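Local coordinates for protein glycerate 2-kinase (Pyrococcus horikoshii, PDB 1X3L) that catalyses the ATP-dependent phosphorylation of D-glycerate to 2-phosphoglycerate, and can also use other nucleotides or pyrophosphate as phosphate donor, at residues F318-V322 with A431-K436; T352-L358 with V381-K387. All blocks are in the same frame, centred on the assembly; numbering follows the deposited sequence.

Contacts 1 and 2 lie in the same half of glycerate 2-kinase and reach one mixed sheet; their centres are about 15 Å apart and their nearest atoms about 6 Å apart. Contact 1 pairs the start of strand 322-328 with the last part of strand 427-435. Contact 2 joins the loop between helix 343-351 and strand 359-366 to the exit of strand 378-382. Strand 359-366 lies between them, next to both 427-435 and 378-382, and along the chain contact 2 is nested inside the loop closed by contact 1. Helix 297-314 touches side chains of both. Their centres lie about 30 and 32 Å from the chain's centre, away from Lys-58, the substrate-binding residue inferred by similarity.

Contact 1 (F318-V322 with A431-K436); sequences FEPPV and AIVTSK
The pyrrolidine ring of Pro-320 lies between Val-433 and Lys-436, its CG touching both. Pro-320 CG is 3.7 Å from Val-433 CG1, a methyl that reaches the ring because it stands anti to the backbone N (chi1 -176°). Lys-436 crosses the ring at about a right angle, its CG 3.5 Å from Pro-320 CD. The lysine then bends at chi3 (60°) and runs past Glu-319, whose carboxylate stays beyond salt-bridge distance, OE1 lying 4.2 Å from Lys-436 NZ. In place of Pro-320, an alanine lacks CG and CD, which would probably open a gap beside the lysine methylenes and leave Val-433 CG1 with CB alone to pack on. The peptide bond before Pro-321 is cis, and Pro-321 CA makes a CA-H...O contact of 3.1 Å with Val-433 O. That same oxygen accepts from Val-322 N at 2.8 Å, while Val-433 N returns a nearly straight bond (174°) to Val-322 O. Val-322 and Val-433 project side by side from one face of the sheet, where both touch Ile-311 of helix 297-314. Two such mutual bonds define an antiparallel hydrogen-bonded pair, here at the first residue of strand 322-328, which pairs with strand 427-435 in the mixed sheet.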
ATOM      1  N   PHE A 318      15.546  -2.893  25.713  1.00 28.44           N
ATOM      2  CA  PHE A 318      14.326  -2.701  26.500  1.00 29.41           C
ATOM      3  C   PHE A 318      14.161  -3.839  27.505  1.00 30.84           C
ATOM      4  O   PHE A 318      14.655  -4.943  27.282  1.00 33.60           O
ATOM      5  CB  PHE A 318      13.082  -2.700  25.603  1.00 28.60           C
ATOM      6  CG  PHE A 318      13.194  -1.825  24.393  1.00 28.66           C
ATOM      7  CD1 PHE A 318      13.242  -2.388  23.121  1.00 27.52           C
ATOM      8  CD2 PHE A 318      13.233  -0.438  24.518  1.00 27.31           C
ATOM      9  CE1 PHE A 318      13.326  -1.583  21.985  1.00 28.35           C
ATOM     10  CE2 PHE A 318      13.316   0.375  23.389  1.00 30.70           C
ATOM     11  CZ  PHE A 318      13.363  -0.203  22.117  1.00 29.48           C
ATOM     12  N   GLU A 319      13.461  -3.566  28.602  1.00 31.90           N
ATOM     13  CA  GLU A 319      13.188  -4.575  29.626  1.00 33.34           C
ATOM     14  C   GLU A 319      11.847  -5.238  29.314  1.00 32.72           C
ATOM     15  O   GLU A 319      10.879  -4.551  28.990  1.00 32.87           O
ATOM     16  CB  GLU A 319      13.070  -3.928  31.015  1.00 35.27           C
ATOM     17  CG  GLU A 319      14.355  -3.375  31.620  1.00 38.64           C
ATOM     18  CD  GLU A 319      15.316  -4.462  32.078  1.00 41.46           C
ATOM     19  OE1 GLU A 319      14.907  -5.645  32.154  1.00 42.41           O
ATOM     20  OE2 GLU A 319      16.486  -4.129  32.372  1.00 44.77           O
ATOM     21  N   PRO A 320      11.768  -6.580  29.399  1.00 33.53           N
ATOM     22  CA  PRO A 320      10.486  -7.245  29.117  1.00 34.15           C
ATOM     23  C   PRO A 320       9.541  -6.848  30.259  1.00 34.58           C
ATOM     24  O   PRO A 320      10.004  -6.424  31.314  1.00 34.16           O
ATOM     25  CB  PRO A 320      10.835  -8.732  29.179  1.00 35.50           C
ATOM     26  CG  PRO A 320      12.323  -8.775  28.940  1.00 34.40           C
ATOM     27  CD  PRO A 320      12.825  -7.566  29.678  1.00 34.01           C
ATOM     28  N   PRO A 321       8.215  -6.977  30.070  1.00 34.26           N
ATOM     29  CA  PRO A 321       7.503  -7.460  28.881  1.00 32.98           C
ATOM     30  C   PRO A 321       7.490  -6.372  27.826  1.00 32.06           C
ATOM     31  O   PRO A 321       7.136  -5.227  28.108  1.00 32.52           O
ATOM     32  CB  PRO A 321       6.109  -7.766  29.414  1.00 34.06           C
ATOM     33  CG  PRO A 321       5.917  -6.690  30.443  1.00 36.17           C
ATOM     34  CD  PRO A 321       7.263  -6.665  31.155  1.00 35.22           C
ATOM     35  N   VAL A 322       7.864  -6.724  26.604  1.00 29.21           N
ATOM     36  CA  VAL A 322       7.918  -5.721  25.561  1.00 27.00           C
ATOM     37  C   VAL A 322       7.502  -6.262  24.205  1.00 26.57           C
ATOM     38  O   VAL A 322       7.588  -7.463  23.946  1.00 27.49           O
ATOM     39  CB  VAL A 322       9.349  -5.130  25.492  1.00 26.21           C
ATOM     40  CG1 VAL A 322      10.349  -6.235  25.163  1.00 26.51           C
ATOM     41  CG2 VAL A 322       9.420  -4.004  24.477  1.00 25.18           C
ATOM     42  N   ALA A 431       7.562  -8.805  17.428  1.00 22.31           N
ATOM     43  CA  ALA A 431       8.386  -9.601  18.333  1.00 23.04           C
ATOM     44  C   ALA A 431       7.928  -9.344  19.766  1.00 25.14           C
ATOM     45  O   ALA A 431       7.889  -8.201  20.226  1.00 24.94           O
ATOM     46  CB  ALA A 431       9.866  -9.236  18.172  1.00 23.73           C
ATOM     47  N   ILE A 432       7.575 -10.409  20.474  1.00 25.29           N
ATOM     48  CA  ILE A 432       7.101 -10.268  21.841  1.00 26.14           C
ATOM     49  C   ILE A 432       8.007 -10.975  22.833  1.00 27.41           C
ATOM     50  O   ILE A 432       8.380 -12.127  22.628  1.00 27.75           O
ATOM     51  CB  ILE A 432       5.678 -10.858  22.000  1.00 26.31           C
ATOM     52  CG1 ILE A 432       4.727 -10.219  20.985  1.00 26.63           C
ATOM     53  CG2 ILE A 432       5.183 -10.639  23.425  1.00 27.26           C
ATOM     54  CD1 ILE A 432       3.377 -10.905  20.902  1.00 27.63           C
ATOM     55  N   VAL A 433       8.381 -10.273  23.898  1.00 28.44           N
ATOM     56  CA  VAL A 433       9.192 -10.875  24.955  1.00 29.29           C
ATOM     57  C   VAL A 433       8.410 -10.613  26.240  1.00 30.30           C
ATOM     58  O   VAL A 433       8.200  -9.467  26.629  1.00 29.08           O
ATOM     59  CB  VAL A 433      10.589 -10.244  25.063  1.00 29.54           C
ATOM     60  CG1 VAL A 433      11.408 -10.991  26.112  1.00 33.11           C
ATOM     61  CG2 VAL A 433      11.298 -10.296  23.715  1.00 29.42           C
ATOM     62  N   THR A 434       7.957 -11.680  26.888  1.00 32.63           N
ATOM     63  CA  THR A 434       7.170 -11.530  28.103  1.00 33.96           C
ATOM     64  C   THR A 434       7.998 -11.606  29.377  1.00 36.31           C
ATOM     65  O   THR A 434       7.570 -11.135  30.427  1.00 37.95           O
ATOM     66  CB  THR A 434       6.064 -12.598  28.165  1.00 33.00           C
ATOM     67  OG1 THR A 434       6.647 -13.898  28.017  1.00 35.13           O
ATOM     68  CG2 THR A 434       5.053 -12.381  27.047  1.00 34.28           C
ATOM     69  N   SER A 435       9.190 -12.179  29.290  1.00 37.30           N
ATOM     70  CA  SER A 435      10.025 -12.309  30.475  1.00 40.24           C
ATOM     71  C   SER A 435      11.471 -12.610  30.114  1.00 41.80           C
ATOM     72  O   SER A 435      11.751 -13.117  29.028  1.00 40.14           O
ATOM     73  CB  SER A 435       9.466 -13.427  31.361  1.00 41.61           C
ATOM     74  OG  SER A 435      10.240 -13.588  32.533  1.00 47.13           O
ATOM     75  N   LYS A 436      12.388 -12.292  31.028  1.00 43.50           N
ATOM     76  CA  LYS A 436      13.810 -12.548  30.814  1.00 46.58           C
ATOM     77  C   LYS A 436      14.143 -14.001  31.156  1.00 47.80           C
ATOM     78  O   LYS A 436      13.329 -14.638  31.859  1.00 48.80           O
ATOM     79  CB  LYS A 436      14.657 -11.618  31.686  1.00 47.80           C
ATOM     80  CG  LYS A 436      14.557 -10.147  31.319  1.00 49.28           C
ATOM     81  CD  LYS A 436      15.347  -9.272  32.285  1.00 53.27           C
ATOM     82  CE  LYS A 436      16.825  -9.630  32.284  1.00 55.43           C
ATOM     83  NZ  LYS A 436      17.612  -8.753  33.195  1.00 58.77           N
TER

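Contact 2 (T352-L358 with V381-K387); sequences TRKISDL and VDGTTYK
Arg-353 lies along one face of the Tyr-386 ring, the two side chains pointing the same way. Its CG sits 4.0 Å from the ring centroid in a CH-pi contact, and the guanidinium is turned 28° from the ring plane, with Tyr-386 OH over one of its faces. Tyr-386 CG stands anti to the tyrosine's own backbone N (chi1 -171°), which brings the ring alongside the arginine chain. At the ring edge is Thr-352 OG1, bonded to Leu-349 O, while the threonine methyl CG2 packs 3.5 Å from Val-381 CG1. Farther along, both carboxylate oxygens of Asp-357 use their syn lone pairs to hold Lys-387 NZ, the shorter bond being OD2 to NZ at 3.1 Å. Asp-357 N also donates to Gly-383 O at 2.7 Å, at the turn where strand 378-382 passes into helix 385-391. That helix begins with a capping box: Asp-382 OD1 accepts from Thr-384 N at 2.8 Å and, weakly, from Thr-385 N, while Asp-382 N donates to Thr-385 OG1 at 2.9 Å. One water ties Thr-352 O and Asp-382 O to Tyr-386 N, and another connects Ser-356 OG, Gly-383 O and Lys-387 N. Outside this shell, Arg-7 forms a salt bridge with Asp-382 OD2.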
ATOM      1  N   THR A 352      13.946 -18.774  14.619  1.00 25.06           N
ATOM      2  CA  THR A 352      13.706 -19.842  15.596  1.00 26.92           C
ATOM      3  C   THR A 352      14.884 -20.246  16.473  1.00 29.75           C
ATOM      4  O   THR A 352      14.722 -20.425  17.680  1.00 30.00           O
ATOM      5  CB  THR A 352      13.165 -21.140  14.940  1.00 28.12           C
ATOM      6  OG1 THR A 352      14.094 -21.613  13.953  1.00 28.02           O
ATOM      7  CG2 THR A 352      11.805 -20.887  14.298  1.00 22.67           C
ATOM      8  N   ARG A 353      16.068 -20.398  15.889  1.00 31.39           N
ATOM      9  CA  ARG A 353      17.211 -20.817  16.689  1.00 32.37           C
ATOM     10  C   ARG A 353      17.622 -19.794  17.739  1.00 32.18           C
ATOM     11  O   ARG A 353      17.888 -20.148  18.888  1.00 30.95           O
ATOM     12  CB  ARG A 353      18.412 -21.149  15.799  1.00 37.25           C
ATOM     13  CG  ARG A 353      19.558 -21.800  16.579  1.00 42.95           C
ATOM     14  CD  ARG A 353      20.493 -22.584  15.670  1.00 46.63           C
ATOM     15  NE  ARG A 353      21.366 -23.478  16.431  1.00 51.16           N
ATOM     16  CZ  ARG A 353      22.099 -24.449  15.889  1.00 53.36           C
ATOM     17  NH1 ARG A 353      22.068 -24.658  14.576  1.00 52.55           N
ATOM     18  NH2 ARG A 353      22.861 -25.219  16.657  1.00 54.62           N
ATOM     19  N   LYS A 354      17.655 -18.523  17.360  1.00 31.15           N
ATOM     20  CA  LYS A 354      18.049 -17.489  18.305  1.00 31.07           C
ATOM     21  C   LYS A 354      17.066 -17.262  19.447  1.00 30.28           C
ATOM     22  O   LYS A 354      17.464 -16.777  20.502  1.00 31.78           O
ATOM     23  CB  LYS A 354      18.311 -16.168  17.574  1.00 32.45           C
ATOM     24  CG  LYS A 354      19.729 -16.057  17.007  1.00 35.43           C
ATOM     25  CD  LYS A 354      19.920 -14.760  16.240  1.00 36.83           C
ATOM     26  CE  LYS A 354      21.359 -14.589  15.783  1.00 36.60           C
ATOM     27  NZ  LYS A 354      22.279 -14.322  16.915  1.00 33.01           N
ATOM     28  N   ILE A 355      15.792 -17.601  19.261  1.00 27.24           N
ATOM     29  CA  ILE A 355      14.833 -17.387  20.341  1.00 27.37           C
ATOM     30  C   ILE A 355      14.475 -18.680  21.061  1.00 28.78           C
ATOM     31  O   ILE A 355      13.572 -18.702  21.901  1.00 27.59           O
ATOM     32  CB  ILE A 355      13.515 -16.703  19.854  1.00 26.62           C
ATOM     33  CG1 ILE A 355      12.709 -17.656  18.968  1.00 25.60           C
ATOM     34  CG2 ILE A 355      13.842 -15.407  19.096  1.00 23.92           C
ATOM     35  CD1 ILE A 355      11.292 -17.154  18.669  1.00 25.62           C
ATOM     36  N   SER A 356      15.185 -19.753  20.729  1.00 28.92           N
ATOM     37  CA  SER A 356      14.955 -21.049  21.357  1.00 30.60           C
ATOM     38  C   SER A 356      15.061 -20.943  22.881  1.00 31.29           C
ATOM     39  O   SER A 356      16.000 -20.346  23.409  1.00 30.54           O
ATOM     40  CB  SER A 356      15.974 -22.073  20.843  1.00 29.77           C
ATOM     41  OG  SER A 356      15.728 -23.355  21.397  1.00 33.60           O
ATOM     42  N   ASP A 357      14.083 -21.518  23.576  1.00 32.49           N
ATOM     43  CA  ASP A 357      14.036 -21.516  25.038  1.00 35.31           C
ATOM     44  C   ASP A 357      13.732 -20.170  25.698  1.00 34.73           C
ATOM     45  O   ASP A 357      13.778 -20.052  26.924  1.00 34.71           O
ATOM     46  CB  ASP A 357      15.338 -22.081  25.614  1.00 38.78           C
ATOM     47  CG  ASP A 357      15.512 -23.558  25.315  1.00 44.93           C
ATOM     48  OD1 ASP A 357      14.520 -24.307  25.450  1.00 46.33           O
ATOM     49  OD2 ASP A 357      16.636 -23.971  24.955  1.00 48.98           O
ATOM     50  N   LEU A 358      13.422 -19.155  24.901  1.00 32.19           N
ATOM     51  CA  LEU A 358      13.096 -17.853  25.468  1.00 31.47           C
ATOM     52  C   LEU A 358      11.576 -17.689  25.545  1.00 31.92           C
ATOM     53  O   LEU A 358      10.832 -18.357  24.821  1.00 33.34           O
ATOM     54  CB  LEU A 358      13.698 -16.729  24.613  1.00 29.52           C
ATOM     55  CG  LEU A 358      15.217 -16.766  24.423  1.00 30.15           C
ATOM     56  CD1 LEU A 358      15.658 -15.610  23.530  1.00 31.14           C
ATOM     57  CD2 LEU A 358      15.903 -16.688  25.780  1.00 27.33           C
ATOM     58  N   VAL A 381       6.343 -18.190  15.229  1.00 25.17           N
ATOM     59  CA  VAL A 381       7.183 -19.093  16.000  1.00 23.54           C
ATOM     60  C   VAL A 381       7.395 -18.570  17.412  1.00 24.31           C
ATOM     61  O   VAL A 381       7.250 -17.377  17.670  1.00 26.14           O
ATOM     62  CB  VAL A 381       8.577 -19.239  15.333  1.00 23.21           C
ATOM     63  CG1 VAL A 381       8.442 -19.859  13.938  1.00 20.30           C
ATOM     64  CG2 VAL A 381       9.238 -17.864  15.222  1.00 19.77           C
ATOM     65  N   ASP A 382       7.734 -19.465  18.331  1.00 25.03           N
ATOM     66  CA  ASP A 382       7.995 -19.054  19.701  1.00 26.22           C
ATOM     67  C   ASP A 382       9.247 -19.747  20.214  1.00 26.57           C
ATOM     68  O   ASP A 382       9.972 -20.373  19.438  1.00 25.65           O
ATOM     69  CB  ASP A 382       6.796 -19.355  20.610  1.00 28.69           C
ATOM     70  CG  ASP A 382       6.375 -20.811  20.573  1.00 30.92           C
ATOM     71  OD1 ASP A 382       7.264 -21.687  20.544  1.00 29.85           O
ATOM     72  OD2 ASP A 382       5.152 -21.076  20.583  1.00 31.87           O
ATOM     73  N   GLY A 383       9.501 -19.629  21.515  1.00 26.79           N
ATOM     74  CA  GLY A 383      10.683 -20.236  22.110  1.00 25.55           C
ATOM     75  C   GLY A 383      10.736 -21.756  22.115  1.00 26.96           C
ATOM     76  O   GLY A 383      11.774 -22.345  22.442  1.00 27.49           O
ATOM     77  N   THR A 384       9.634 -22.405  21.757  1.00 27.43           N
ATOM     78  CA  THR A 384       9.610 -23.865  21.732  1.00 29.79           C
ATOM     79  C   THR A 384       9.771 -24.412  20.318  1.00 30.03           C
ATOM     80  O   THR A 384      10.019 -25.603  20.134  1.00 29.62           O
ATOM     81  CB  THR A 384       8.283 -24.426  22.253  1.00 29.29           C
ATOM     82  OG1 THR A 384       7.270 -24.231  21.260  1.00 28.58           O
ATOM     83  CG2 THR A 384       7.871 -23.735  23.543  1.00 32.96           C
ATOM     84  N   THR A 385       9.633 -23.541  19.324  1.00 29.03           N
ATOM     85  CA  THR A 385       9.694 -23.972  17.931  1.00 28.86           C
ATOM     86  C   THR A 385      10.963 -24.670  17.455  1.00 30.85           C
ATOM     87  O   THR A 385      10.886 -25.722  16.815  1.00 28.71           O
ATOM     88  CB  THR A 385       9.404 -22.804  16.981  1.00 27.57           C
ATOM     89  OG1 THR A 385       8.160 -22.187  17.349  1.00 28.25           O
ATOM     90  CG2 THR A 385       9.298 -23.315  15.550  1.00 24.12           C
ATOM     91  N   TYR A 386      12.125 -24.099  17.748  1.00 31.00           N
ATOM     92  CA  TYR A 386      13.364 -24.711  17.299  1.00 31.92           C
ATOM     93  C   TYR A 386      13.446 -26.185  17.709  1.00 32.25           C
ATOM     94  O   TYR A 386      13.682 -27.056  16.873  1.00 30.37           O
ATOM     95  CB  TYR A 386      14.575 -23.952  17.848  1.00 32.93           C
ATOM     96  CG  TYR A 386      15.874 -24.428  17.241  1.00 34.12           C
ATOM     97  CD1 TYR A 386      16.124 -24.269  15.879  1.00 35.70           C
ATOM     98  CD2 TYR A 386      16.834 -25.080  18.015  1.00 35.65           C
ATOM     99  CE1 TYR A 386      17.297 -24.753  15.299  1.00 36.32           C
ATOM    100  CE2 TYR A 386      18.012 -25.569  17.444  1.00 35.91           C
ATOM    101  CZ  TYR A 386      18.233 -25.404  16.086  1.00 35.83           C
ATOM    102  OH  TYR A 386      19.380 -25.902  15.509  1.00 38.02           O
ATOM    103  N   LYS A 387      13.231 -26.465  18.990  1.00 31.97           N
ATOM    104  CA  LYS A 387      13.309 -27.839  19.465  1.00 33.00           C
ATOM    105  C   LYS A 387      12.254 -28.753  18.855  1.00 33.90           C
ATOM    106  O   LYS A 387      12.495 -29.951  18.682  1.00 31.32           O
ATOM    107  CB  LYS A 387      13.260 -27.876  20.995  1.00 33.54           C
ATOM    108  CG  LYS A 387      14.565 -27.360  21.609  1.00 39.40           C
ATOM    109  CD  LYS A 387      14.630 -27.482  23.132  1.00 41.10           C
ATOM    110  CE  LYS A 387      16.001 -27.007  23.635  1.00 43.29           C
ATOM    111  NZ  LYS A 387      16.146 -27.054  25.118  1.00 46.75           N
TER
HETATM  112  O   HOH W   1      12.632 -21.444  18.838  1.00 30.03           O
HETATM  113  O   HOH W   2      13.156 -24.474  20.957  1.00 27.14           O